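Local structure of poly-beta-hydroxybuterate polymerase (Cupriavidus necator, 5T6O) at residues A[3-12]-A[50-60]; A[15-26]-A[374-384]. The protein probably acts as an acyltransferase that polymerises hydroxybutyrate units into polyhydroxybutyrate, and is represented here by its catalytic domain, an alpha/beta hydrolase fold. The protein carries 1 engineered substitution. One frame throughout, in Å; residues are numbered along the deposited sequence.

Interaction 1 ties the N-terminal loop 3-12 to the loop 50-60 that follows strand 40-43. Interaction 2 pairs the hairpin 15-26 with the C-terminal segment 374-384. The segments alternate along the chain, and the centres of the contacts are about 16 Å apart. They touch at Y50, whose OH lies 3.4 Å from L26 CD1 and is packed against P381. P381 also meets G6, its CG being 3.6 Å from G6 CA. The sulfate, probably from the crystallisation liquor, sits at the far end of the hairpin, on N20 and R99.

Interaction 1 of 2, residues A[3-12]-A[50-60]; sequences FEVGRNVAVT and YYILDLQPESS
D54 OD1 is gripped by two hydroxyls, T12 OG1 at 2.6 Å and S60 OG at 2.7 Å. T12 comes from the syn side of the carboxylate and S60 from the anti side. Both reach the oxygen from the same face of its plane. A water that accepts from V11 N can also donate to D54 OD1. The second oxygen, D54 OD2, takes the backbone N of T12 on its syn lone pair, at 3.3 Å. T12 therefore holds both oxygens, one through its side chain and one through its backbone, which should fix the rotation of the carboxylate. The D54 side chain points that way because CG is anti to the backbone N (chi1 -179°). This buried, probably charged group is well supplied with donors.

The backbones meet at A10. Its N donates to L55 O at 3.0 Å, in the carbonyl plane, and more weakly to D54 O. V9 CA lies close to the same L55 carbonyl.

Apolar side chains flank these bonds. V5 lays CG2 over one face of the Y51 ring, 4.0 Å from its centroid, as a CH-pi contact. A10 CB rests on Y51 CB at 3.6 Å. The Y51 hydroxyl is bonded to D228, and W225 meets the ring edge-to-face. V11 CG2 packs on P57 CG at 3.7 Å.

S60 occupies an N-cap. Its OG accepts from R63 N at the start of helix 61-67, so the carboxylate that binds T12 also accepts from the N-cap serine of that helix.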
loop_
_atom_site.group_PDB
_atom_site.type_symbol
_atom_site.label_atom_id
_atom_site.label_comp_id
_atom_site.label_asym_id
_atom_site.label_seq_id
_atom_site.Cartn_x
_atom_site.Cartn_y
_atom_site.Cartn_z
ATOM N N PHE A 3 -29.865 -21.901 10.495
ATOM C CA PHE A 3 -30.515 -20.627 10.229
ATOM C C PHE A 3 -31.660 -20.802 9.242
ATOM O O PHE A 3 -31.567 -21.577 8.287
ATOM C CB PHE A 3 -29.516 -19.599 9.699
ATOM C CG PHE A 3 -28.475 -19.219 10.711
ATOM C CD1 PHE A 3 -28.835 -18.541 11.865
ATOM C CD2 PHE A 3 -27.156 -19.596 10.542
ATOM C CE1 PHE A 3 -27.881 -18.212 12.817
ATOM C CE2 PHE A 3 -26.200 -19.268 11.486
ATOM C CZ PHE A 3 -26.560 -18.578 12.623
ATOM N N GLU A 4 -32.754 -20.086 9.491
ATOM C CA GLU A 4 -33.902 -20.125 8.593
ATOM C C GLU A 4 -34.583 -18.767 8.618
ATOM O O GLU A 4 -35.025 -18.319 9.679
ATOM C CB GLU A 4 -34.883 -21.230 8.988
ATOM C CG GLU A 4 -36.117 -21.272 8.103
ATOM C CD GLU A 4 -37.139 -22.300 8.551
ATOM O OE1 GLU A 4 -36.822 -23.139 9.424
ATOM O OE2 GLU A 4 -38.271 -22.259 8.035
ATOM N N VAL A 5 -34.658 -18.124 7.449
ATOM C CA VAL A 5 -35.265 -16.803 7.349
ATOM C C VAL A 5 -36.713 -16.881 7.801
ATOM O O VAL A 5 -37.475 -17.733 7.338
ATOM C CB VAL A 5 -35.144 -16.290 5.905
ATOM C CG1 VAL A 5 -35.889 -14.971 5.720
ATOM C CG2 VAL A 5 -33.692 -16.151 5.536
ATOM N N GLY A 6 -37.096 -15.998 8.724
ATOM C CA GLY A 6 -38.433 -15.988 9.271
ATOM C C GLY A 6 -38.639 -16.877 10.478
ATOM O O GLY A 6 -39.717 -16.834 11.078
ATOM N N ARG A 7 -37.645 -17.680 10.851
ATOM C CA ARG A 7 -37.703 -18.485 12.066
ATOM C C ARG A 7 -36.719 -18.011 13.123
ATOM O O ARG A 7 -37.120 -17.742 14.260
ATOM C CB ARG A 7 -37.444 -19.966 11.751
ATOM C CG ARG A 7 -37.563 -20.874 12.981
ATOM C CD ARG A 7 -37.424 -22.355 12.624
ATOM N NE ARG A 7 -36.053 -22.709 12.260
ATOM N N ASN A 8 -35.431 -17.909 12.788
ATOM C CA ASN A 8 -34.446 -17.382 13.726
ATOM C C ASN A 8 -33.565 -16.288 13.132
ATOM O O ASN A 8 -32.664 -15.795 13.821
ATOM C CB ASN A 8 -33.569 -18.515 14.283
ATOM C CG ASN A 8 -32.970 -19.387 13.193
ATOM O OD1 ASN A 8 -32.759 -18.941 12.069
ATOM N ND2 ASN A 8 -32.689 -20.642 13.530
ATOM N N VAL A 9 -33.792 -15.894 11.887
ATOM C CA VAL A 9 -33.229 -14.666 11.353
ATOM C C VAL A 9 -34.351 -13.941 10.631
ATOM O O VAL A 9 -35.311 -14.559 10.158
ATOM C CB VAL A 9 -32.007 -14.896 10.423
ATOM C CG1 VAL A 9 -30.905 -15.666 11.150
ATOM C CG2 VAL A 9 -32.398 -15.597 9.147
ATOM N N ALA A 10 -34.246 -12.614 10.595
ATOM C CA ALA A 10 -35.255 -11.750 9.977
ATOM C C ALA A 10 -36.625 -11.947 10.628
ATOM O O ALA A 10 -37.628 -12.186 9.951
ATOM C CB ALA A 10 -35.325 -11.982 8.465
ATOM N N VAL A 11 -36.671 -11.832 11.957
ATOM C CA VAL A 11 -37.888 -12.141 12.702
ATOM C C VAL A 11 -38.527 -10.903 13.323
ATOM O O VAL A 11 -39.483 -11.035 14.090
ATOM C CB VAL A 11 -37.637 -13.217 13.774
ATOM C CG1 VAL A 11 -37.242 -14.536 13.115
ATOM C CG2 VAL A 11 -36.578 -12.753 14.778
ATOM N N THR A 12 -38.063 -9.697 13.000
ATOM C CA THR A 12 -38.736 -8.534 13.574
ATOM C C THR A 12 -40.162 -8.463 13.036
ATOM O O THR A 12 -40.397 -8.687 11.846
ATOM C CB THR A 12 -37.962 -7.255 13.275
ATOM O OG1 THR A 12 -36.652 -7.372 13.854
ATOM C CG2 THR A 12 -38.668 -6.016 13.892
ATOM N N TYR A 50 -31.944 -8.594 2.114
ATOM C CA TYR A 50 -32.020 -7.436 3.007
ATOM C C TYR A 50 -31.656 -7.757 4.448
ATOM O O TYR A 50 -31.274 -6.843 5.190
ATOM C CB TYR A 50 -33.428 -6.834 2.986
ATOM C CG TYR A 50 -34.456 -7.553 3.839
ATOM C CD1 TYR A 50 -34.567 -7.299 5.212
ATOM C CD2 TYR A 50 -35.336 -8.466 3.270
ATOM C CE1 TYR A 50 -35.499 -7.958 5.983
ATOM C CE2 TYR A 50 -36.278 -9.119 4.034
ATOM C CZ TYR A 50 -36.356 -8.855 5.391
ATOM O OH TYR A 50 -37.302 -9.503 6.142
ATOM N N TYR A 51 -31.801 -9.012 4.871
ATOM C CA TYR A 51 -31.872 -9.303 6.296
ATOM C C TYR A 51 -30.520 -9.239 6.994
ATOM O O TYR A 51 -30.462 -9.474 8.207
ATOM C CB TYR A 51 -32.538 -10.663 6.526
ATOM C CG TYR A 51 -31.828 -11.860 5.941
ATOM C CD1 TYR A 51 -30.812 -12.504 6.651
ATOM C CD2 TYR A 51 -32.224 -12.403 4.723
ATOM C CE1 TYR A 51 -30.177 -13.610 6.138
ATOM C CE2 TYR A 51 -31.589 -13.532 4.201
ATOM C CZ TYR A 51 -30.570 -14.123 4.913
ATOM O OH TYR A 51 -29.928 -15.231 4.409
ATOM N N ILE A 52 -29.442 -8.894 6.279
ATOM C CA ILE A 52 -28.252 -8.433 6.991
ATOM C C ILE A 52 -28.618 -7.272 7.913
ATOM O O ILE A 52 -27.989 -7.080 8.960
ATOM C CB ILE A 52 -27.127 -8.042 5.997
ATOM C CG1 ILE A 52 -25.803 -7.784 6.736
ATOM C CG2 ILE A 52 -27.522 -6.801 5.178
ATOM C CD1 ILE A 52 -25.345 -8.934 7.600
ATOM N N LEU A 53 -29.665 -6.518 7.570
ATOM C CA LEU A 53 -30.137 -5.401 8.387
ATOM C C LEU A 53 -31.135 -5.820 9.456
ATOM O O LEU A 53 -31.518 -4.982 10.274
ATOM C CB LEU A 53 -30.789 -4.335 7.503
ATOM C CG LEU A 53 -29.868 -3.740 6.437
ATOM C CD1 LEU A 53 -30.603 -2.702 5.635
ATOM C CD2 LEU A 53 -28.637 -3.133 7.115
ATOM N N ASP A 54 -31.582 -7.075 9.453
ATOM C CA ASP A 54 -32.495 -7.594 10.482
ATOM C C ASP A 54 -32.073 -9.029 10.794
ATOM O O ASP A 54 -32.841 -9.972 10.671
ATOM C CB ASP A 54 -33.953 -7.532 10.016
ATOM C CG ASP A 54 -34.936 -8.051 11.075
ATOM O OD1 ASP A 54 -34.644 -7.907 12.275
ATOM O OD2 ASP A 54 -35.995 -8.611 10.706
ATOM N N LEU A 55 -30.803 -9.198 11.170
ATOM C CA LEU A 55 -30.203 -10.529 11.160
ATOM C C LEU A 55 -30.765 -11.390 12.285
ATOM O O LEU A 55 -31.742 -12.114 12.082
ATOM C CB LEU A 55 -28.670 -10.409 11.231
ATOM C CG LEU A 55 -27.875 -11.687 10.937
ATOM C CD1 LEU A 55 -28.312 -12.352 9.625
ATOM C CD2 LEU A 55 -26.374 -11.386 10.909
ATOM N N GLN A 56 -30.194 -11.323 13.466
ATOM C CA GLN A 56 -30.857 -11.914 14.614
ATOM C C GLN A 56 -31.361 -10.803 15.530
ATOM O O GLN A 56 -30.974 -9.641 15.368
ATOM C CB GLN A 56 -29.904 -12.857 15.359
ATOM C CG GLN A 56 -29.399 -13.991 14.474
ATOM C CD GLN A 56 -28.533 -14.972 15.221
ATOM O OE1 GLN A 56 -27.355 -15.137 14.912
ATOM N NE2 GLN A 56 -29.114 -15.640 16.215
ATOM N N PRO A 57 -32.271 -11.101 16.462
ATOM C CA PRO A 57 -32.848 -10.014 17.265
ATOM C C PRO A 57 -31.816 -9.135 17.961
ATOM O O PRO A 57 -31.966 -7.907 17.960
ATOM C CB PRO A 57 -33.727 -10.769 18.268
ATOM C CG PRO A 57 -34.212 -11.935 17.473
ATOM C CD PRO A 57 -33.026 -12.358 16.630
ATOM N N GLU A 58 -30.767 -9.722 18.547
ATOM C CA GLU A 58 -29.778 -8.906 19.245
ATOM C C GLU A 58 -29.024 -7.996 18.288
ATOM O O GLU A 58 -28.625 -6.889 18.670
ATOM C CB GLU A 58 -28.794 -9.799 20.007
ATOM C CG GLU A 58 -29.415 -10.570 21.156
ATOM N N SER A 59 -28.847 -8.426 17.035
ATOM C CA SER A 59 -28.009 -7.732 16.066
ATOM C C SER A 59 -28.809 -6.950 15.037
ATOM O O SER A 59 -28.222 -6.418 14.094
ATOM C CB SER A 59 -27.122 -8.740 15.339
ATOM O OG SER A 59 -27.947 -9.638 14.598
ATOM N N SER A 60 -30.133 -6.882 15.179
ATOM C CA SER A 60 -30.976 -6.304 14.135
ATOM C C SER A 60 -30.917 -4.777 14.163
ATOM O O SER A 60 -31.278 -4.152 15.169
ATOM C CB SER A 60 -32.418 -6.782 14.314
ATOM O OG SER A 60 -33.320 -5.987 13.558
HETATM O O HOH W 1 -34.451 -10.542 13.477
#

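Interaction 2 of 2, residues A[15-26]-A[374-384]; sequences AVVFENEYFQLL and YRAIEPAPGRY. With SO4 (sulfate ion), chain C.
Q24 has both ends of its amide satisfied. CG anti to the carbonyl carbon (chi1 -69°) and an extended chain carry it across. NE2 donates to E378 OE2 at 2.9 Å and to E19 OE1 at 2.8 Å, so it links one carboxylate from each segment. OE1 accepts from Y384 N, which lies above the carbonyl plane, and from a water that also donates to P381 O. The Y384 ring lies against the Q24 chain, with Q24 CG over its centre, 3.4 Å from the centroid, as a CH-pi contact.

R383 meets E19 end-on, with planes 58° apart: NH1 goes to OE1 and NH2 to OE2, each at 2.9 Å. NH1 also bridges to E378 OE1. E378 OE2 takes R383 N and Q24 NE2 from opposite faces of its plane. These donors probably offset the repulsion between the two glutamates.

The Y384 hydroxyl donates to N20 O at 2.6 Å. N20 OD1 accepts Y22 N and F23 N, forming an Asx turn, while N20 ND2 serves the sulfate and H95 O.

Along the backbone, V16 N donates to E378 O and V16 O accepts I377 N, both at 2.8 Å. V16 CG2 packs on E378 CG, and F18 CD1 touches Y374 CE1.

Strand 378-379 adds a short, weakly bonded antiparallel edge strand beside the N-terminal hairpin, at one margin of the central sheet of this alpha/beta hydrolase fold.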
loop_
_atom_site.group_PDB
_atom_site.type_symbol
_atom_site.label_atom_id
_atom_site.label_comp_id
_atom_site.label_asym_id
_atom_site.label_seq_id
_atom_site.Cartn_x
_atom_site.Cartn_y
_atom_site.Cartn_z
ATOM N N ALA A 15 -45.342 -6.565 8.466
ATOM C CA ALA A 15 -46.223 -7.039 7.405
ATOM C C ALA A 15 -45.739 -6.516 6.062
ATOM O O ALA A 15 -45.203 -5.408 5.967
ATOM C CB ALA A 15 -47.675 -6.596 7.625
ATOM N N VAL A 16 -45.914 -7.332 5.022
ATOM C CA VAL A 16 -45.844 -6.813 3.657
ATOM C C VAL A 16 -47.067 -5.939 3.419
ATOM O O VAL A 16 -48.206 -6.382 3.627
ATOM C CB VAL A 16 -45.797 -7.962 2.632
ATOM C CG1 VAL A 16 -45.875 -7.423 1.188
ATOM C CG2 VAL A 16 -44.566 -8.860 2.823
ATOM N N VAL A 17 -46.848 -4.696 2.981
ATOM C CA VAL A 17 -47.941 -3.772 2.685
ATOM C C VAL A 17 -48.043 -3.441 1.200
ATOM O O VAL A 17 -48.988 -2.748 0.792
ATOM C CB VAL A 17 -47.848 -2.478 3.527
ATOM C CG1 VAL A 17 -48.054 -2.780 5.015
ATOM C CG2 VAL A 17 -46.507 -1.745 3.322
ATOM N N PHE A 18 -47.118 -3.924 0.378
ATOM C CA PHE A 18 -47.133 -3.644 -1.050
ATOM C C PHE A 18 -46.194 -4.634 -1.719
ATOM O O PHE A 18 -45.176 -5.020 -1.139
ATOM C CB PHE A 18 -46.684 -2.204 -1.359
ATOM C CG PHE A 18 -46.500 -1.939 -2.834
ATOM C CD1 PHE A 18 -47.593 -1.666 -3.634
ATOM C CD2 PHE A 18 -45.235 -1.991 -3.425
ATOM C CE1 PHE A 18 -47.436 -1.443 -5.000
ATOM C CE2 PHE A 18 -45.073 -1.768 -4.806
ATOM C CZ PHE A 18 -46.174 -1.492 -5.582
ATOM N N GLU A 19 -46.518 -5.013 -2.951
ATOM C CA GLU A 19 -45.580 -5.840 -3.698
ATOM C C GLU A 19 -45.799 -5.633 -5.186
ATOM O O GLU A 19 -46.931 -5.428 -5.647
ATOM C CB GLU A 19 -45.718 -7.332 -3.331
ATOM C CG GLU A 19 -47.012 -7.971 -3.779
ATOM C CD GLU A 19 -47.251 -9.360 -3.159
ATOM O OE1 GLU A 19 -46.634 -9.678 -2.122
ATOM O OE2 GLU A 19 -48.075 -10.127 -3.705
ATOM N N ASN A 20 -44.706 -5.697 -5.939
ATOM C CA ASN A 20 -44.802 -5.782 -7.395
ATOM C C ASN A 20 -43.754 -6.788 -7.856
ATOM O O ASN A 20 -43.234 -7.583 -7.064
ATOM C CB ASN A 20 -44.682 -4.389 -8.052
ATOM C CG ASN A 20 -43.294 -3.757 -7.914
ATOM O OD1 ASN A 20 -42.335 -4.379 -7.455
ATOM N ND2 ASN A 20 -43.190 -2.494 -8.328
ATOM N N GLU A 21 -43.434 -6.768 -9.148
ATOM C CA GLU A 21 -42.524 -7.774 -9.676
ATOM C C GLU A 21 -41.130 -7.639 -9.089
ATOM O O GLU A 21 -40.389 -8.629 -9.041
ATOM C CB GLU A 21 -42.464 -7.691 -11.204
ATOM C CG GLU A 21 -43.747 -8.143 -11.895
ATOM C CD GLU A 21 -44.149 -9.562 -11.514
ATOM O OE1 GLU A 21 -43.266 -10.447 -11.508
ATOM O OE2 GLU A 21 -45.343 -9.788 -11.209
ATOM N N TYR A 22 -40.775 -6.451 -8.613
ATOM C CA TYR A 22 -39.406 -6.150 -8.220
ATOM C C TYR A 22 -39.161 -6.266 -6.727
ATOM O O TYR A 22 -38.023 -6.522 -6.325
ATOM C CB TYR A 22 -39.029 -4.733 -8.671
ATOM C CG TYR A 22 -39.024 -4.575 -10.167
ATOM C CD1 TYR A 22 -40.198 -4.292 -10.865
ATOM C CD2 TYR A 22 -37.840 -4.723 -10.897
ATOM C CE1 TYR A 22 -40.196 -4.156 -12.247
ATOM C CE2 TYR A 22 -37.833 -4.591 -12.288
ATOM C CZ TYR A 22 -39.006 -4.308 -12.949
ATOM O OH TYR A 22 -38.990 -4.171 -14.323
ATOM N N PHE A 23 -40.176 -6.070 -5.889
ATOM C CA PHE A 23 -39.912 -6.032 -4.455
ATOM C C PHE A 23 -41.213 -6.128 -3.669
ATOM O O PHE A 23 -42.315 -5.988 -4.214
ATOM C CB PHE A 23 -39.164 -4.754 -4.063
ATOM C CG PHE A 23 -40.044 -3.534 -3.993
ATOM C CD1 PHE A 23 -40.549 -2.960 -5.146
ATOM C CD2 PHE A 23 -40.342 -2.948 -2.768
ATOM C CE1 PHE A 23 -41.358 -1.832 -5.072
ATOM C CE2 PHE A 23 -41.140 -1.822 -2.688
ATOM C CZ PHE A 23 -41.648 -1.262 -3.834
ATOM N N GLN A 24 -41.058 -6.395 -2.373
ATOM C CA GLN A 24 -42.110 -6.248 -1.377
ATOM C C GLN A 24 -41.732 -5.131 -0.414
ATOM O O GLN A 24 -40.577 -5.036 0.017
ATOM C CB GLN A 24 -42.312 -7.539 -0.583
ATOM C CG GLN A 24 -42.919 -8.668 -1.392
ATOM C CD GLN A 24 -43.134 -9.908 -0.572
ATOM O OE1 GLN A 24 -42.216 -10.390 0.110
ATOM N NE2 GLN A 24 -44.368 -10.429 -0.605
ATOM N N LEU A 25 -42.696 -4.282 -0.071
ATOM C CA LEU A 25 -42.466 -3.260 0.940
ATOM C C LEU A 25 -42.885 -3.817 2.296
ATOM O O LEU A 25 -44.048 -4.182 2.480
ATOM C CB LEU A 25 -43.242 -1.980 0.643
ATOM C CG LEU A 25 -42.834 -0.813 1.560
ATOM C CD1 LEU A 25 -41.403 -0.382 1.282
ATOM C CD2 LEU A 25 -43.798 0.359 1.381
ATOM N N LEU A 26 -41.934 -3.917 3.226
ATOM C CA LEU A 26 -42.265 -4.300 4.594
ATOM C C LEU A 26 -42.494 -3.060 5.445
ATOM O O LEU A 26 -41.848 -2.030 5.253
ATOM C CB LEU A 26 -41.149 -5.130 5.232
ATOM C CG LEU A 26 -40.601 -6.330 4.446
ATOM C CD1 LEU A 26 -39.650 -7.166 5.319
ATOM C CD2 LEU A 26 -41.706 -7.181 3.904
ATOM N N TYR A 374 -53.229 0.513 0.872
ATOM C CA TYR A 374 -52.190 -0.518 0.977
ATOM C C TYR A 374 -52.361 -1.278 2.291
ATOM O O TYR A 374 -51.708 -0.943 3.282
ATOM C CB TYR A 374 -50.799 0.115 0.905
ATOM C CG TYR A 374 -50.509 0.907 -0.347
ATOM C CD1 TYR A 374 -50.203 0.259 -1.540
ATOM C CD2 TYR A 374 -50.519 2.301 -0.336
ATOM C CE1 TYR A 374 -49.926 0.971 -2.688
ATOM C CE2 TYR A 374 -50.240 3.026 -1.488
ATOM C CZ TYR A 374 -49.940 2.347 -2.658
ATOM O OH TYR A 374 -49.660 3.028 -3.816
ATOM N N ARG A 375 -53.213 -2.296 2.316
ATOM C CA ARG A 375 -53.375 -3.058 3.545
ATOM C C ARG A 375 -52.404 -4.238 3.576
ATOM O O ARG A 375 -51.782 -4.598 2.572
ATOM C CB ARG A 375 -54.821 -3.539 3.707
ATOM C CG ARG A 375 -55.802 -2.458 4.181
ATOM C CD ARG A 375 -55.328 -1.785 5.473
ATOM N NE ARG A 375 -56.267 -0.761 5.936
ATOM C CZ ARG A 375 -55.978 0.167 6.847
ATOM N NH1 ARG A 375 -54.767 0.218 7.396
ATOM N NH2 ARG A 375 -56.896 1.057 7.205
ATOM N N ALA A 376 -52.262 -4.829 4.761
ATOM C CA ALA A 376 -51.334 -5.940 4.942
ATOM C C ALA A 376 -51.673 -7.099 4.008
ATOM O O ALA A 376 -52.842 -7.456 3.826
ATOM C CB ALA A 376 -51.351 -6.410 6.402
ATOM N N ILE A 377 -50.632 -7.675 3.415
ATOM C CA ILE A 377 -50.746 -8.789 2.478
ATOM C C ILE A 377 -50.399 -10.113 3.146
ATOM O O ILE A 377 -51.116 -11.100 2.998
ATOM C CB ILE A 377 -49.835 -8.527 1.256
ATOM C CG1 ILE A 377 -50.362 -7.340 0.447
ATOM C CG2 ILE A 377 -49.694 -9.784 0.404
ATOM C CD1 ILE A 377 -49.388 -6.867 -0.664
ATOM N N GLU A 378 -49.294 -10.142 3.883
ATOM C CA GLU A 378 -48.789 -11.330 4.556
ATOM C C GLU A 378 -47.757 -10.867 5.577
ATOM O O GLU A 378 -47.290 -9.722 5.505
ATOM C CB GLU A 378 -48.160 -12.310 3.543
ATOM C CG GLU A 378 -46.874 -11.744 2.927
ATOM C CD GLU A 378 -46.338 -12.568 1.759
ATOM O OE1 GLU A 378 -47.069 -13.424 1.237
ATOM O OE2 GLU A 378 -45.180 -12.339 1.352
ATOM N N PRO A 379 -47.397 -11.708 6.551
ATOM C CA PRO A 379 -46.442 -11.262 7.581
ATOM C C PRO A 379 -45.032 -11.079 7.036
ATOM O O PRO A 379 -44.603 -11.764 6.105
ATOM C CB PRO A 379 -46.475 -12.395 8.617
ATOM C CG PRO A 379 -47.746 -13.181 8.325
ATOM C CD PRO A 379 -47.883 -13.075 6.815
ATOM N N ALA A 380 -44.303 -10.143 7.644
ATOM C CA ALA A 380 -42.855 -10.087 7.450
ATOM C C ALA A 380 -42.287 -11.414 7.947
ATOM O O ALA A 380 -42.828 -12.010 8.883
ATOM C CB ALA A 380 -42.258 -8.915 8.196
ATOM N N PRO A 381 -41.185 -11.887 7.344
ATOM C CA PRO A 381 -40.318 -11.215 6.375
ATOM C C PRO A 381 -40.818 -11.259 4.926
ATOM O O PRO A 381 -40.139 -10.710 4.056
ATOM C CB PRO A 381 -38.996 -11.985 6.515
ATOM C CG PRO A 381 -39.422 -13.368 6.933
ATOM C CD PRO A 381 -40.598 -13.147 7.838
ATOM N N GLY A 382 -41.976 -11.867 4.678
ATOM C CA GLY A 382 -42.499 -11.965 3.329
ATOM C C GLY A 382 -41.926 -13.145 2.560
ATOM O O GLY A 382 -40.898 -13.722 2.909
ATOM N N ARG A 383 -42.613 -13.506 1.476
ATOM C CA ARG A 383 -42.182 -14.677 0.718
ATOM C C ARG A 383 -41.061 -14.377 -0.281
ATOM O O ARG A 383 -40.335 -15.309 -0.658
ATOM C CB ARG A 383 -43.386 -15.317 0.001
ATOM C CG ARG A 383 -43.916 -14.549 -1.189
ATOM C CD ARG A 383 -45.303 -15.068 -1.618
ATOM N NE ARG A 383 -45.770 -14.395 -2.828
ATOM C CZ ARG A 383 -46.357 -13.201 -2.849
ATOM N NH1 ARG A 383 -46.583 -12.532 -1.718
ATOM N NH2 ARG A 383 -46.728 -12.673 -4.011
ATOM N N TYR A 384 -40.884 -13.120 -0.726
ATOM C CA TYR A 384 -39.809 -12.861 -1.692
ATOM C C TYR A 384 -38.450 -13.239 -1.120
ATOM O O TYR A 384 -37.631 -13.860 -1.810
ATOM C CB TYR A 384 -39.768 -11.396 -2.143
ATOM C CG TYR A 384 -40.860 -10.963 -3.107
ATOM C CD1 TYR A 384 -42.055 -11.681 -3.217
ATOM C CD2 TYR A 384 -40.704 -9.814 -3.892
ATOM C CE1 TYR A 384 -43.060 -11.275 -4.081
ATOM C CE2 TYR A 384 -41.706 -9.400 -4.773
ATOM C CZ TYR A 384 -42.883 -10.136 -4.849
ATOM O OH TYR A 384 -43.885 -9.740 -5.700
HETATM S S SO4 C . -46.680 -1.307 -9.892
HETATM O O1 SO4 C . -47.293 -0.354 -10.807
HETATM O O2 SO4 C . -45.399 -0.776 -9.406
HETATM O O3 SO4 C . -46.473 -2.581 -10.566
HETATM O O4 SO4 C . -47.589 -1.523 -8.771
HETATM O O HOH W 2 -39.749 -10.769 1.387
#